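Local coordinates for protein beta-L-arabinobiosidase (Bacteroides thetaiotaomicron, PDB 5MQR) that probably hydrolyses glycosidic bonds of complex plant pectin as a multidomain gut bacterial glycosidase, with arabinose-releasing activity likely and sialidase activity uncertain, at residues A413-D418 against V461-P466; K472-L477 against N606-S611; Y530-V535 against I543-D548. One frame throughout, in Å; residues are numbered along the deposited sequence.

Contact 1 (A413-D418 against V461-P466)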
loop_
_atom_site.group_PDB
_atom_site.type_symbol
_atom_site.label_atom_id
_atom_site.label_comp_id
_atom_site.label_asym_id
_atom_site.label_seq_id
_atom_site.Cartn_x
_atom_site.Cartn_y
_atom_site.Cartn_z
ATOM N N ALA A 413 -7.807 -4.307 2.776
ATOM C CA ALA A 413 -9.150 -4.802 2.702
ATOM C C ALA A 413 -9.505 -5.595 3.954
ATOM O O ALA A 413 -8.652 -6.236 4.565
ATOM C CB ALA A 413 -9.296 -5.697 1.496
ATOM N N HIS A 414 -10.795 -5.564 4.272
ATOM C CA HIS A 414 -11.377 -6.380 5.310
ATOM C C HIS A 414 -11.338 -7.853 4.942
ATOM O O HIS A 414 -11.174 -8.226 3.783
ATOM C CB HIS A 414 -12.817 -5.943 5.600
ATOM C CG HIS A 414 -12.881 -4.759 6.500
ATOM N ND1 HIS A 414 -12.819 -4.873 7.872
ATOM C CD2 HIS A 414 -12.896 -3.432 6.231
ATOM C CE1 HIS A 414 -12.827 -3.668 8.411
ATOM N NE2 HIS A 414 -12.864 -2.778 7.435
ATOM N N ALA A 415 -11.512 -8.673 5.965
ATOM C CA ALA A 415 -11.483 -10.105 5.842
ATOM C C ALA A 415 -12.777 -10.598 5.217
ATOM O O ALA A 415 -13.871 -10.139 5.544
ATOM C CB ALA A 415 -11.301 -10.747 7.214
ATOM N N ASP A 416 -12.624 -11.562 4.325
ATOM C CA ASP A 416 -13.735 -12.358 3.855
ATOM C C ASP A 416 -13.118 -13.653 3.333
ATOM O O ASP A 416 -12.896 -13.806 2.142
ATOM C CB ASP A 416 -14.540 -11.589 2.783
ATOM C CG ASP A 416 -15.792 -12.318 2.374
ATOM O OD1 ASP A 416 -16.211 -13.284 3.056
ATOM O OD2 ASP A 416 -16.361 -11.921 1.351
ATOM N N ASP A 417 -12.837 -14.564 4.257
ATOM C CA ASP A 417 -11.877 -15.621 4.059
ATOM C C ASP A 417 -12.595 -16.947 4.075
ATOM O O ASP A 417 -13.339 -17.257 5.006
ATOM C CB ASP A 417 -10.825 -15.612 5.172
ATOM C CG ASP A 417 -10.069 -14.275 5.285
ATOM O OD1 ASP A 417 -10.185 -13.367 4.429
ATOM O OD2 ASP A 417 -9.339 -14.139 6.287
ATOM N N ASP A 418 -12.376 -17.712 3.013
ATOM C CA ASP A 418 -12.862 -19.072 2.879
ATOM C C ASP A 418 -11.609 -19.944 2.793
ATOM O O ASP A 418 -10.920 -19.944 1.779
ATOM C CB ASP A 418 -13.737 -19.146 1.625
ATOM C CG ASP A 418 -14.283 -20.539 1.335
ATOM O OD1 ASP A 418 -13.965 -21.482 2.086
ATOM O OD2 ASP A 418 -15.024 -20.673 0.314
ATOM N N VAL A 461 -3.040 -17.411 15.674
ATOM C CA VAL A 461 -3.265 -16.758 14.383
ATOM C C VAL A 461 -3.792 -15.329 14.630
ATOM O O VAL A 461 -4.514 -15.111 15.601
ATOM C CB VAL A 461 -4.186 -17.592 13.459
ATOM C CG1 VAL A 461 -3.609 -18.982 13.231
ATOM C CG2 VAL A 461 -5.579 -17.748 14.005
ATOM N N GLU A 462 -3.376 -14.368 13.795
ATOM C CA GLU A 462 -3.820 -12.975 13.855
ATOM C C GLU A 462 -4.284 -12.581 12.451
ATOM O O GLU A 462 -3.555 -12.783 11.476
ATOM C CB GLU A 462 -2.723 -11.961 14.245
ATOM C CG GLU A 462 -1.797 -12.289 15.396
ATOM C CD GLU A 462 -1.141 -11.068 16.089
ATOM O OE1 GLU A 462 -1.158 -9.945 15.562
ATOM O OE2 GLU A 462 -0.623 -11.235 17.237
ATOM N N ARG A 463 -5.476 -11.999 12.356
ATOM C CA ARG A 463 -5.958 -11.409 11.098
ATOM C C ARG A 463 -5.864 -9.888 11.205
ATOM O O ARG A 463 -6.628 -9.255 11.946
ATOM C CB ARG A 463 -7.397 -11.851 10.787
ATOM C CG ARG A 463 -7.948 -11.380 9.462
ATOM C CD ARG A 463 -7.125 -11.874 8.293
ATOM N NE ARG A 463 -7.785 -11.831 6.985
ATOM C CZ ARG A 463 -7.760 -10.807 6.127
ATOM N NH1 ARG A 463 -7.150 -9.659 6.414
ATOM N NH2 ARG A 463 -8.355 -10.933 4.950
ATOM N N LYS A 464 -4.900 -9.310 10.501
ATOM C CA LYS A 464 -4.819 -7.864 10.408
ATOM C C LYS A 464 -5.878 -7.326 9.419
ATOM O O LYS A 464 -6.074 -7.882 8.347
ATOM C CB LYS A 464 -3.417 -7.445 9.997
ATOM C CG LYS A 464 -3.112 -6.012 10.347
ATOM C CD LYS A 464 -1.608 -5.766 10.457
ATOM C CE LYS A 464 -1.400 -4.400 11.050
ATOM N NZ LYS A 464 0.030 -4.045 11.047
ATOM N N ILE A 465 -6.583 -6.278 9.816
ATOM C CA ILE A 465 -7.649 -5.669 9.004
ATOM C C ILE A 465 -7.456 -4.155 9.000
ATOM O O ILE A 465 -6.678 -3.642 9.810
ATOM C CB ILE A 465 -9.038 -6.006 9.558
ATOM C CG1 ILE A 465 -9.151 -5.577 11.015
ATOM C CG2 ILE A 465 -9.314 -7.491 9.398
ATOM C CD1 ILE A 465 -10.564 -5.469 11.497
ATOM N N PRO A 466 -8.159 -3.430 8.099
ATOM C CA PRO A 466 -8.095 -1.963 8.149
ATOM C C PRO A 466 -8.550 -1.438 9.511
ATOM O O PRO A 466 -9.572 -1.883 10.032
ATOM C CB PRO A 466 -9.069 -1.510 7.041
ATOM C CG PRO A 466 -9.228 -2.687 6.155
ATOM C CD PRO A 466 -9.076 -3.903 7.045
HETATM O O HOH W 1 -7.195 -8.374 3.887
HETATM O O HOH W 2 -9.685 -10.109 2.462
#
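Two facing sheets of a β-sandwich are bridged here by the salt bridge of Arg463 and Asp417. Strand 461-466, in the sialidase-like CBM family region, belongs to one sheet, while 413-418 runs in roughly the opposite direction along the edge of the other, where Asp417 pairs with Val607. Arg463 presents itself side-on: NE donates to Asp417 OD2 at 2.9 Å and NH2 to Asp417 OD1 at 3.1 Å. Both oxygens use their syn lone pairs, and carboxylate and guanidinium are turned only 8° apart, so the two bonds close a nearly flat ring. Trp431 NE1 is a further donor to Asp417 OD2. The arginine chain leaves with CG anti to the backbone N (chi1 -176°) and bends at chi2, which lays the guanidinium over Ala415, whose CB is 3.7 Å from Arg463 NE. The remaining N-H groups of Arg463 are also occupied. NH1 reaches back to Lys464 O at 2.8 Å and also meets a water held by Ala413 O, and NH2 makes a weak bond to a second water, itself bound to His414 O. With all five N-H groups engaged, one only weakly, the group is probably held against rotation. Farther along, the His414 ring, held through ND1 by Thr609 OG1, receives a CH-pi contact: Pro466 CD sits 3.8 Å from the ring centroid, only 2° off the ring normal.

Contact 2 (K472-L477 against N606-S611)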
loop_
_atom_site.group_PDB
_atom_site.type_symbol
_atom_site.label_atom_id
_atom_site.label_comp_id
_atom_site.label_asym_id
_atom_site.label_seq_id
_atom_site.Cartn_x
_atom_site.Cartn_y
_atom_site.Cartn_z
ATOM N N LYS A 472 -17.564 -4.969 12.725
ATOM C CA LYS A 472 -18.207 -6.280 12.877
ATOM C C LYS A 472 -17.230 -7.338 12.454
ATOM O O LYS A 472 -16.548 -7.175 11.477
ATOM C CB LYS A 472 -19.501 -6.437 12.073
ATOM C CG LYS A 472 -20.463 -5.283 12.255
ATOM C CD LYS A 472 -21.931 -5.687 12.025
ATOM C CE LYS A 472 -22.898 -4.528 12.298
ATOM N NZ LYS A 472 -22.971 -3.631 11.103
ATOM N N VAL A 473 -17.170 -8.404 13.237
ATOM C CA VAL A 473 -16.302 -9.548 13.032
ATOM C C VAL A 473 -17.185 -10.769 13.147
ATOM O O VAL A 473 -17.841 -10.937 14.160
ATOM C CB VAL A 473 -15.211 -9.614 14.123
ATOM C CG1 VAL A 473 -14.337 -10.861 13.954
ATOM C CG2 VAL A 473 -14.362 -8.352 14.066
ATOM N N SER A 474 -17.231 -11.617 12.132
ATOM C CA SER A 474 -17.942 -12.866 12.282
ATOM C C SER A 474 -17.117 -14.043 11.813
ATOM O O SER A 474 -16.209 -13.903 10.999
ATOM C CB SER A 474 -19.285 -12.824 11.568
ATOM O OG SER A 474 -19.070 -12.668 10.194
ATOM N N PHE A 475 -17.423 -15.201 12.374
ATOM C CA PHE A 475 -16.710 -16.421 12.048
ATOM C C PHE A 475 -17.449 -17.586 12.648
ATOM O O PHE A 475 -18.216 -17.414 13.594
ATOM C CB PHE A 475 -15.240 -16.394 12.551
ATOM C CG PHE A 475 -15.095 -16.101 14.024
ATOM C CD1 PHE A 475 -15.100 -17.135 14.955
ATOM C CD2 PHE A 475 -14.945 -14.796 14.480
ATOM C CE1 PHE A 475 -14.982 -16.873 16.303
ATOM C CE2 PHE A 475 -14.823 -14.534 15.841
ATOM C CZ PHE A 475 -14.845 -15.571 16.747
ATOM N N ASP A 476 -17.227 -18.763 12.072
ATOM C CA ASP A 476 -17.705 -20.016 12.641
ATOM C C ASP A 476 -16.606 -20.615 13.498
ATOM O O ASP A 476 -15.446 -20.581 13.131
ATOM C CB ASP A 476 -18.126 -20.984 11.544
ATOM C CG ASP A 476 -19.300 -20.480 10.761
ATOM O OD1 ASP A 476 -20.330 -20.162 11.384
ATOM O OD2 ASP A 476 -19.208 -20.383 9.525
ATOM N N LEU A 477 -16.997 -21.186 14.628
ATOM C CA LEU A 477 -16.081 -21.643 15.667
ATOM C C LEU A 477 -16.512 -23.016 16.116
ATOM O O LEU A 477 -17.695 -23.241 16.412
ATOM C CB LEU A 477 -16.166 -20.702 16.868
ATOM C CG LEU A 477 -15.384 -20.989 18.144
ATOM C CD1 LEU A 477 -13.881 -20.993 17.916
ATOM C CD2 LEU A 477 -15.763 -19.919 19.156
ATOM N N ASN A 606 -14.737 -19.102 7.713
ATOM C CA ASN A 606 -15.596 -18.045 7.167
ATOM C C ASN A 606 -15.421 -16.741 7.945
ATOM O O ASN A 606 -16.390 -16.152 8.428
ATOM C CB ASN A 606 -17.061 -18.490 7.148
ATOM C CG ASN A 606 -17.270 -19.743 6.334
ATOM O OD1 ASN A 606 -16.868 -19.819 5.177
ATOM N ND2 ASN A 606 -17.899 -20.727 6.931
ATOM N N VAL A 607 -14.174 -16.311 8.070
ATOM C CA VAL A 607 -13.860 -15.163 8.870
ATOM C C VAL A 607 -14.183 -13.944 8.007
ATOM O O VAL A 607 -13.598 -13.793 6.937
ATOM C CB VAL A 607 -12.377 -15.169 9.272
ATOM C CG1 VAL A 607 -12.047 -13.918 10.063
ATOM C CG2 VAL A 607 -12.046 -16.422 10.064
ATOM N N LYS A 608 -15.119 -13.105 8.466
ATOM C CA LYS A 608 -15.461 -11.817 7.835
ATOM C C LYS A 608 -15.329 -10.646 8.797
ATOM O O LYS A 608 -15.756 -10.718 9.949
ATOM C CB LYS A 608 -16.911 -11.778 7.351
ATOM C CG LYS A 608 -17.322 -12.874 6.399
ATOM C CD LYS A 608 -18.808 -12.700 6.055
ATOM C CE LYS A 608 -19.473 -14.004 5.612
ATOM N NZ LYS A 608 -19.033 -14.403 4.238
ATOM N N THR A 609 -14.805 -9.539 8.290
ATOM C CA THR A 609 -14.873 -8.284 8.997
ATOM C C THR A 609 -15.482 -7.221 8.085
ATOM O O THR A 609 -15.456 -7.328 6.848
ATOM C CB THR A 609 -13.512 -7.851 9.589
ATOM O OG1 THR A 609 -12.609 -7.454 8.555
ATOM C CG2 THR A 609 -12.884 -8.990 10.398
ATOM N N SER A 610 -16.069 -6.210 8.723
ATOM C CA SER A 610 -16.550 -5.021 8.014
ATOM C C SER A 610 -16.613 -3.859 8.980
ATOM O O SER A 610 -16.612 -4.041 10.218
ATOM C CB SER A 610 -17.932 -5.269 7.401
ATOM O OG SER A 610 -18.869 -5.516 8.420
ATOM N N SER A 611 -16.665 -2.670 8.394
ATOM C CA SER A 611 -16.777 -1.438 9.125
ATOM C C SER A 611 -17.801 -0.507 8.488
ATOM O O SER A 611 -17.851 -0.377 7.266
ATOM C CB SER A 611 -15.426 -0.722 9.158
ATOM O OG SER A 611 -15.553 0.473 9.927
HETATM O O HOH W 3 -20.037 -3.293 9.373
HETATM O O HOH W 4 -18.983 -15.428 8.740
#
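Strand 472-477 runs antiparallel to strand 606-610, the two axes 4.7 Å apart and their directions 174° from each other. Lys472 with Ser610 and Ser474 with Lys608 form hydrogen-bonded pairs, each closed by two backbone bonds; Ser474 N to Lys608 O, at 2.8 Å, is one of them. Between them Val473 and Thr609 make a non-hydrogen-bonded pair. Their side chains lie alongside each other, pointing the same way. Val473 holds CG1 anti to the backbone N (chi1 177°) and CG2 beside that N, which turns CG2 to Thr609 CG2, 4.0 Å away; Thr609 OG1 goes instead to His414 ND1. One step on, Phe475 CB rests 4.0 Å from Val607 CG2. This apolar side looks into the core of a β-sandwich: Val473 packs on Phe491 and Phe475 on Ile489 of the facing sheet, and the Phe475 ring meets Phe569 edge-to-face. On the other surface the chemistry is polar. Ser474 OG stands over Lys608 CB and shares a water with Asn606 O, while a second water is bound by Ser610 OG and weakly by Lys472 NZ. Asn606, in a left-handed backbone conformation, sends ND2 to Asp476 OD2 at 2.9 Å, nearly in the amide's own plane, with the carboxylate turned 90° to that amide. Asp476 OD1 is engaged separately by His531 ND1. Were Asp476 an alanine, Asn606 ND2 and His531 ND1 would probably each lose a carboxylate oxygen, and the Asn606 amide would be freer to turn.

Contact 3 (Y530-V535 against I543-D548)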
loop_
_atom_site.group_PDB
_atom_site.type_symbol
_atom_site.label_atom_id
_atom_site.label_comp_id
_atom_site.label_asym_id
_atom_site.label_seq_id
_atom_site.Cartn_x
_atom_site.Cartn_y
_atom_site.Cartn_z
ATOM N N TYR A 530 -20.549 -23.051 16.079
ATOM C CA TYR A 530 -21.231 -21.854 16.557
ATOM C C TYR A 530 -20.904 -20.692 15.605
ATOM O O TYR A 530 -19.741 -20.484 15.260
ATOM C CB TYR A 530 -20.737 -21.499 17.959
ATOM C CG TYR A 530 -21.051 -22.530 19.018
ATOM C CD1 TYR A 530 -22.346 -22.666 19.530
ATOM C CD2 TYR A 530 -20.064 -23.361 19.521
ATOM C CE1 TYR A 530 -22.645 -23.607 20.511
ATOM C CE2 TYR A 530 -20.354 -24.298 20.498
ATOM C CZ TYR A 530 -21.645 -24.413 20.982
ATOM O OH TYR A 530 -21.905 -25.327 21.940
ATOM N N HIS A 531 -21.921 -19.963 15.157
ATOM C CA HIS A 531 -21.695 -18.784 14.381
ATOM C C HIS A 531 -21.582 -17.582 15.327
ATOM O O HIS A 531 -22.561 -17.206 15.981
ATOM C CB HIS A 531 -22.799 -18.575 13.350
ATOM C CG HIS A 531 -22.483 -17.472 12.400
ATOM N ND1 HIS A 531 -21.429 -17.544 11.513
ATOM C CD2 HIS A 531 -23.030 -16.243 12.238
ATOM C CE1 HIS A 531 -21.350 -16.408 10.837
ATOM N NE2 HIS A 531 -22.313 -15.606 11.255
ATOM N N VAL A 532 -20.387 -17.006 15.395
ATOM C CA VAL A 532 -20.093 -15.920 16.316
ATOM C C VAL A 532 -20.024 -14.617 15.559
ATOM O O VAL A 532 -19.364 -14.562 14.526
ATOM C CB VAL A 532 -18.746 -16.104 17.028
ATOM C CG1 VAL A 532 -18.567 -15.032 18.100
ATOM C CG2 VAL A 532 -18.684 -17.492 17.651
ATOM N N GLU A 533 -20.724 -13.594 16.063
ATOM C CA GLU A 533 -20.614 -12.229 15.520
ATOM C C GLU A 533 -20.334 -11.275 16.668
ATOM O O GLU A 533 -21.016 -11.266 17.673
ATOM C CB GLU A 533 -21.860 -11.759 14.735
ATOM C CG GLU A 533 -21.603 -10.444 13.967
ATOM C CD GLU A 533 -22.700 -10.038 12.991
ATOM O OE1 GLU A 533 -23.774 -10.662 13.009
ATOM O OE2 GLU A 533 -22.486 -9.070 12.208
ATOM N N ALA A 534 -19.286 -10.487 16.522
ATOM C CA ALA A 534 -18.908 -9.500 17.508
ATOM C C ALA A 534 -19.048 -8.108 16.863
ATOM O O ALA A 534 -18.518 -7.868 15.771
ATOM C CB ALA A 534 -17.496 -9.753 17.981
ATOM N N VAL A 535 -19.765 -7.206 17.539
ATOM C CA VAL A 535 -19.935 -5.831 17.099
ATOM C C VAL A 535 -19.295 -4.911 18.140
ATOM O O VAL A 535 -19.729 -4.900 19.296
ATOM C CB VAL A 535 -21.424 -5.490 16.937
ATOM C CG1 VAL A 535 -21.597 -4.053 16.434
ATOM C CG2 VAL A 535 -22.083 -6.522 16.021
ATOM N N ILE A 543 -18.727 -3.818 23.208
ATOM C CA ILE A 543 -18.722 -5.005 22.396
ATOM C C ILE A 543 -20.028 -5.776 22.693
ATOM O O ILE A 543 -20.391 -5.969 23.859
ATOM C CB ILE A 543 -17.441 -5.856 22.643
ATOM C CG1 ILE A 543 -17.514 -7.213 21.924
ATOM C CG2 ILE A 543 -17.153 -6.032 24.132
ATOM C CD1 ILE A 543 -16.173 -7.938 21.759
ATOM N N GLN A 544 -20.725 -6.173 21.631
ATOM C CA GLN A 544 -21.872 -7.066 21.687
ATOM C C GLN A 544 -21.523 -8.340 20.945
ATOM O O GLN A 544 -20.949 -8.284 19.853
ATOM C CB GLN A 544 -23.060 -6.439 21.005
ATOM C CG GLN A 544 -23.591 -5.249 21.757
ATOM C CD GLN A 544 -24.633 -4.503 20.965
ATOM O OE1 GLN A 544 -25.842 -4.682 21.192
ATOM N NE2 GLN A 544 -24.178 -3.673 20.014
ATOM N N VAL A 545 -21.862 -9.479 21.528
ATOM C CA VAL A 545 -21.501 -10.764 20.960
ATOM C C VAL A 545 -22.782 -11.535 20.678
ATOM O O VAL A 545 -23.701 -11.570 21.508
ATOM C CB VAL A 545 -20.550 -11.546 21.883
ATOM C CG1 VAL A 545 -20.336 -12.959 21.388
ATOM C CG2 VAL A 545 -19.211 -10.827 21.942
ATOM N N TYR A 546 -22.847 -12.104 19.483
ATOM C CA TYR A 546 -23.979 -12.914 19.083
ATOM C C TYR A 546 -23.475 -14.314 18.788
ATOM O O TYR A 546 -22.397 -14.497 18.214
ATOM C CB TYR A 546 -24.651 -12.334 17.837
ATOM C CG TYR A 546 -25.224 -10.932 18.011
ATOM C CD1 TYR A 546 -24.418 -9.798 17.896
ATOM C CD2 TYR A 546 -26.583 -10.746 18.278
ATOM C CE1 TYR A 546 -24.957 -8.516 18.056
ATOM C CE2 TYR A 546 -27.129 -9.480 18.421
ATOM C CZ TYR A 546 -26.315 -8.375 18.323
ATOM O OH TYR A 546 -26.889 -7.144 18.492
ATOM N N VAL A 547 -24.265 -15.301 19.187
ATOM C CA VAL A 547 -24.018 -16.668 18.809
ATOM C C VAL A 547 -25.274 -17.210 18.151
ATOM O O VAL A 547 -26.387 -17.143 18.734
ATOM C CB VAL A 547 -23.620 -17.519 20.021
ATOM C CG1 VAL A 547 -23.591 -19.007 19.645
ATOM C CG2 VAL A 547 -22.266 -17.049 20.553
ATOM N N ASP A 548 -25.090 -17.745 16.938
ATOM C CA ASP A 548 -26.200 -18.306 16.143
ATOM C C ASP A 548 -27.358 -17.313 16.044
ATOM O O ASP A 548 -28.512 -17.680 16.163
ATOM C CB ASP A 548 -26.675 -19.657 16.726
ATOM C CG ASP A 548 -25.573 -20.729 16.732
ATOM O OD1 ASP A 548 -24.654 -20.653 15.894
ATOM O OD2 ASP A 548 -25.650 -21.674 17.560
HETATM O O HOH W 5 -21.337 -2.662 20.004
#
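Glu533 O accepts a 2.7 Å hydrogen bond from Tyr546 N, the shortest across this pair, and Val545 CA also points a C-H at it. The same oxygen lies at the edge of the Tyr546 ring, near its plane, with CD1 3.7 Å away. Tyr546 carries its CG beside its own backbone N (chi1 -62°), which swings the ring along the neighbouring strand until CE1 is 4.0 Å from Val535 CG2. Glu533 N returns a bond to Tyr546 O, and Val535 and Gln544 are joined by another reciprocal pair. At that end a water lies 2.8 Å from Val535 O and accepts from Gln544 NE2, while Gln544 OE1 goes to Arg551. At the opposite end Asp548, its backbone left-handed, departs from the regular pattern: its N donates to His531 O, but it is the side-chain OD1 that receives His531 N, at 2.9 Å and 175°. The carboxylate thus stands in for a backbone carbonyl. Beneath the strands, Tyr530, Val532, Ala534, Ile543, Val545 and Val547 form an apolar surface; Tyr530 CD1 touches Val547 CG1 at 3.9 Å, and Val545 packs on Leu502 of the opposing sheet. Strands 530-537 and 542-547, linked by a short connection, form a β-hairpin, which extends one sheet of the sandwich with one side to the core and the other more polar.

In the fold
All three contacts reach one antiparallel sheet of the β-sandwich, side by side across it. Contacts 2 and 3 are pairings within that sheet: contact 2 ends on strand 470-479 and contact 3 begins on its neighbour 530-537, and they touch through Val473 O with Ala534 N. Contact 1 differs: it ties the sheet's 413-418 edge to the facing sheet, so a salt bridge, waters and a CH-pi contact replace the reciprocal backbone bonds of the others. It adjoins contact 2 but lies about 17 Å, centre to centre, from contact 3. Each is partly buried; Val473, Phe475 and Val607 (contact 2) and Val532, Val545 and Val547 (contact 3) face the core, whereas charged and amide groups take the other surface.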